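Peptidase M16 inactive domain family protein (Pseudomonas fluorescens, PDB 3GWB) belongs to the M16 metallopeptidase family and probably acts as, or derives from, a metal-dependent hydrolase. Local coordinates at residues E154-A166 with T304-L316. Residues are numbered along the deposited sequence; the frame is centred on the assembly and turned at random.
Sequences ELMKRLYGTHPYA and TPMQARGPFMINL
Y160 and Y165 do most of the work here, each putting its hydroxyl onto the backbone of the loop that leads into strand 311-316. The Y160 hydroxyl, at the end of helix 154-160, donates to R309 O over 2.6 Å; it lies in the carbonyl plane, on a lone pair. P311 CD packs at the edge of the same ring, 3.2 Å from Y160 OH. Y165 plays the opposite role: its hydroxyl accepts the amide of A308, with 3.0 Å between A308 N and Y165 OH and a nearly straight N-H...O angle of 164°. With CG anti to its carbonyl carbon (chi1 -70°), Y165 runs down to the loop beside M306, the two side chains lying alongside and pointing opposite ways. Bent at its last torsion, the selenomethionine M306 lies over one ring face in a Met-aromatic contact, SE 4.0 Å from the centroid of Y165; the side chain of H163 reaches the rim of the other face. A308 CB adds an oblique touch, 3.6 Å from Y165 CE2.

Back along the helix, from L159 to L155, the packing turns apolar and becomes looser. L159 still crosses P311 closely, CD2 to CB 3.5 Å, but L155 meets M313 tip to tip with L155 CD2 4.0 Å from M313 SE, and M156 SE comes no nearer than 4.3 Å to M313 CE. M156 and M313 are both partly exposed.

Helix 147-160 thus lies across one face of the mixed sheet, its short segment inclined at 141° to that of strand 311-316. L155 also rests on M253 and A255 of strand 249-257, and L159 on V414 of strand 414-419, while F312 turns to the opposite face and touches S301 of strand 299-303.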
# COMPACT_ATOMS: atom_id res chain seq x y z
N GLU A 154 5.81 -7.24 -21.52
CA GLU A 154 6.35 -7.88 -22.72
C GLU A 154 6.56 -9.38 -22.49
O GLU A 154 6.28 -10.19 -23.38
CB GLU A 154 7.69 -7.23 -23.11
CG GLU A 154 8.47 -7.93 -24.22
CD GLU A 154 7.72 -7.97 -25.54
OE1 GLU A 154 6.91 -7.05 -25.80
OE2 GLU A 154 7.95 -8.91 -26.34
N LEU A 155 7.04 -9.74 -21.31
CA LEU A 155 7.28 -11.15 -20.99
C LEU A 155 5.97 -11.94 -21.02
O LEU A 155 5.93 -13.06 -21.54
CB LEU A 155 7.94 -11.28 -19.61
CG LEU A 155 8.28 -12.70 -19.14
CD1 LEU A 155 9.11 -13.41 -20.19
CD2 LEU A 155 9.05 -12.62 -17.82
N MSE A 156 4.91 -11.36 -20.47
CA MSE A 156 3.62 -12.03 -20.47
C MSE A 156 3.08 -12.17 -21.89
O MSE A 156 2.33 -13.10 -22.18
CB MSE A 156 2.62 -11.29 -19.58
CG MSE A 156 2.86 -11.48 -18.08
SE MSE A 156 2.77 -13.21 -17.52
CE MSE A 156 1.00 -13.41 -17.25
N LYS A 157 3.46 -11.26 -22.78
CA LYS A 157 3.01 -11.33 -24.17
C LYS A 157 3.69 -12.50 -24.89
O LYS A 157 3.04 -13.26 -25.61
CB LYS A 157 3.34 -10.04 -24.92
CG LYS A 157 2.66 -8.79 -24.39
CD LYS A 157 3.07 -7.55 -25.19
CE LYS A 157 2.52 -6.28 -24.57
NZ LYS A 157 3.01 -5.07 -25.27
N ARG A 158 5.00 -12.62 -24.71
CA ARG A 158 5.78 -13.69 -25.34
C ARG A 158 5.38 -15.06 -24.81
O ARG A 158 5.37 -16.05 -25.54
CB ARG A 158 7.27 -13.45 -25.09
CG ARG A 158 7.87 -12.32 -25.92
CD ARG A 158 9.19 -11.85 -25.33
NE ARG A 158 9.81 -10.79 -26.13
CZ ARG A 158 10.59 -11.01 -27.18
NH1 ARG A 158 10.86 -12.25 -27.55
NH2 ARG A 158 11.09 -9.99 -27.86
N LEU A 159 5.04 -15.11 -23.53
CA LEU A 159 4.66 -16.35 -22.86
C LEU A 159 3.29 -16.89 -23.27
O LEU A 159 3.13 -18.09 -23.52
CB LEU A 159 4.68 -16.13 -21.35
CG LEU A 159 5.41 -17.10 -20.42
CD1 LEU A 159 6.89 -17.08 -20.74
CD2 LEU A 159 5.19 -16.68 -18.97
N TYR A 160 2.29 -16.00 -23.33
CA TYR A 160 0.92 -16.40 -23.65
C TYR A 160 0.35 -16.05 -25.03
O TYR A 160 -0.74 -16.50 -25.38
CB TYR A 160 -0.01 -15.84 -22.57
CG TYR A 160 0.16 -16.50 -21.23
CD1 TYR A 160 -0.44 -17.73 -20.96
CD2 TYR A 160 0.92 -15.91 -20.22
CE1 TYR A 160 -0.30 -18.36 -19.73
CE2 TYR A 160 1.08 -16.54 -18.98
CZ TYR A 160 0.46 -17.76 -18.74
OH TYR A 160 0.59 -18.40 -17.53
N GLY A 161 1.06 -15.25 -25.82
CA GLY A 161 0.56 -14.90 -27.14
C GLY A 161 -0.85 -14.33 -27.16
O GLY A 161 -1.10 -13.24 -26.62
N THR A 162 -1.80 -15.05 -27.77
CA THR A 162 -3.18 -14.57 -27.85
C THR A 162 -4.06 -15.09 -26.72
O THR A 162 -5.27 -14.81 -26.69
CB THR A 162 -3.83 -14.96 -29.20
OG1 THR A 162 -3.64 -16.36 -29.44
CG2 THR A 162 -3.22 -14.17 -30.33
N HIS A 163 -3.46 -15.83 -25.81
CA HIS A 163 -4.19 -16.39 -24.67
C HIS A 163 -4.68 -15.25 -23.78
O HIS A 163 -4.00 -14.24 -23.62
CB HIS A 163 -3.27 -17.31 -23.88
CG HIS A 163 -3.95 -17.99 -22.74
ND1 HIS A 163 -4.63 -19.18 -22.88
CD2 HIS A 163 -4.08 -17.63 -21.44
CE1 HIS A 163 -5.15 -19.53 -21.72
NE2 HIS A 163 -4.84 -18.61 -20.83
N PRO A 164 -5.88 -15.39 -23.18
CA PRO A 164 -6.47 -14.38 -22.30
C PRO A 164 -5.60 -13.89 -21.14
O PRO A 164 -5.86 -12.82 -20.59
CB PRO A 164 -7.76 -15.05 -21.83
CG PRO A 164 -8.17 -15.84 -23.03
CD PRO A 164 -6.85 -16.47 -23.46
N TYR A 165 -4.58 -14.66 -20.75
CA TYR A 165 -3.69 -14.24 -19.66
C TYR A 165 -2.60 -13.30 -20.14
O TYR A 165 -1.94 -12.64 -19.33
CB TYR A 165 -3.00 -15.43 -18.99
CG TYR A 165 -3.88 -16.36 -18.17
CD1 TYR A 165 -5.14 -15.96 -17.73
CD2 TYR A 165 -3.42 -17.62 -17.81
CE1 TYR A 165 -5.93 -16.82 -16.95
CE2 TYR A 165 -4.19 -18.48 -17.04
CZ TYR A 165 -5.44 -18.08 -16.61
OH TYR A 165 -6.18 -18.95 -15.85
N ALA A 166 -2.39 -13.23 -21.45
CA ALA A 166 -1.35 -12.38 -22.01
C ALA A 166 -1.46 -10.88 -21.74
O ALA A 166 -0.50 -10.25 -21.31
CB ALA A 166 -1.26 -12.62 -23.52
N THR A 304 2.87 -18.94 -10.26
CA THR A 304 1.62 -18.23 -10.03
C THR A 304 0.57 -19.11 -10.69
O THR A 304 0.07 -18.81 -11.78
CB THR A 304 1.60 -16.82 -10.67
OG1 THR A 304 2.71 -16.05 -10.19
CG2 THR A 304 0.31 -16.09 -10.29
N PRO A 305 0.25 -20.25 -10.06
CA PRO A 305 -0.74 -21.21 -10.56
C PRO A 305 -2.12 -20.58 -10.71
O PRO A 305 -2.62 -19.94 -9.79
CB PRO A 305 -0.73 -22.31 -9.50
CG PRO A 305 0.67 -22.24 -8.95
CD PRO A 305 0.87 -20.75 -8.82
N MSE A 306 -2.73 -20.78 -11.87
CA MSE A 306 -4.05 -20.23 -12.13
C MSE A 306 -4.94 -21.33 -12.69
O MSE A 306 -4.53 -22.49 -12.74
CB MSE A 306 -3.95 -19.07 -13.12
CG MSE A 306 -3.07 -17.93 -12.63
SE MSE A 306 -3.11 -16.50 -13.72
CE MSE A 306 -1.74 -16.83 -14.75
N GLN A 307 -6.15 -20.97 -13.11
CA GLN A 307 -7.08 -21.95 -13.66
C GLN A 307 -6.37 -22.69 -14.77
O GLN A 307 -6.41 -23.92 -14.84
CB GLN A 307 -8.33 -21.25 -14.21
CG GLN A 307 -9.49 -22.18 -14.50
CD GLN A 307 -10.74 -21.41 -14.93
OE1 GLN A 307 -10.79 -20.85 -16.02
NE2 GLN A 307 -11.75 -21.38 -14.05
N ALA A 308 -5.72 -21.94 -15.65
CA ALA A 308 -4.95 -22.54 -16.73
C ALA A 308 -3.50 -22.44 -16.26
O ALA A 308 -3.24 -21.87 -15.20
CB ALA A 308 -5.14 -21.76 -18.02
N ARG A 309 -2.57 -23.00 -17.02
CA ARG A 309 -1.17 -22.94 -16.62
C ARG A 309 -0.68 -21.52 -16.36
O ARG A 309 -0.67 -20.67 -17.26
CB ARG A 309 -0.28 -23.60 -17.66
CG ARG A 309 -0.40 -25.11 -17.70
CD ARG A 309 0.51 -25.70 -18.77
NE ARG A 309 1.92 -25.68 -18.39
CZ ARG A 309 2.91 -25.92 -19.23
NH1 ARG A 309 2.64 -26.18 -20.51
NH2 ARG A 309 4.17 -25.91 -18.82
N GLY A 310 -0.30 -21.28 -15.11
CA GLY A 310 0.20 -19.97 -14.73
C GLY A 310 1.68 -19.94 -15.03
O GLY A 310 2.26 -20.97 -15.35
N PRO A 311 2.33 -18.79 -14.92
CA PRO A 311 3.76 -18.77 -15.22
C PRO A 311 4.70 -19.09 -14.06
O PRO A 311 4.33 -19.04 -12.89
CB PRO A 311 3.96 -17.35 -15.72
CG PRO A 311 3.08 -16.58 -14.76
CD PRO A 311 1.82 -17.42 -14.71
N PHE A 312 5.93 -19.45 -14.41
CA PHE A 312 6.99 -19.68 -13.44
C PHE A 312 7.90 -18.53 -13.85
O PHE A 312 8.22 -18.38 -15.04
CB PHE A 312 7.73 -20.99 -13.65
CG PHE A 312 9.03 -21.06 -12.90
CD1 PHE A 312 9.06 -21.25 -11.52
CD2 PHE A 312 10.24 -20.84 -13.57
CE1 PHE A 312 10.26 -21.22 -10.81
CE2 PHE A 312 11.45 -20.81 -12.87
CZ PHE A 312 11.47 -21.00 -11.49
N MSE A 313 8.31 -17.72 -12.88
CA MSE A 313 9.13 -16.57 -13.20
C MSE A 313 10.23 -16.28 -12.18
O MSE A 313 10.07 -16.53 -10.99
CB MSE A 313 8.20 -15.36 -13.32
CG MSE A 313 8.81 -14.11 -13.92
SE MSE A 313 7.53 -12.85 -14.12
CE MSE A 313 6.29 -13.79 -15.05
N ILE A 314 11.34 -15.76 -12.68
CA ILE A 314 12.48 -15.37 -11.85
C ILE A 314 12.75 -13.93 -12.21
O ILE A 314 12.80 -13.59 -13.40
CB ILE A 314 13.75 -16.16 -12.20
CG1 ILE A 314 13.56 -17.64 -11.88
CG2 ILE A 314 14.94 -15.58 -11.44
CD1 ILE A 314 14.70 -18.51 -12.36
N ASN A 315 12.93 -13.07 -11.22
CA ASN A 315 13.21 -11.67 -11.51
C ASN A 315 14.21 -11.04 -10.55
O ASN A 315 14.29 -11.40 -9.38
CB ASN A 315 11.92 -10.86 -11.52
CG ASN A 315 11.27 -10.81 -10.17
OD1 ASN A 315 10.67 -11.79 -9.72
ND2 ASN A 315 11.39 -9.68 -9.49
N LEU A 316 14.97 -10.08 -11.07
CA LEU A 316 15.95 -9.37 -10.27
C LEU A 316 16.39 -8.12 -11.02
O LEU A 316 16.04 -7.92 -12.18
CB LEU A 316 17.18 -10.26 -10.00
CG LEU A 316 18.12 -10.54 -11.19
CD1 LEU A 316 19.44 -11.09 -10.68
CD2 LEU A 316 17.47 -11.52 -12.14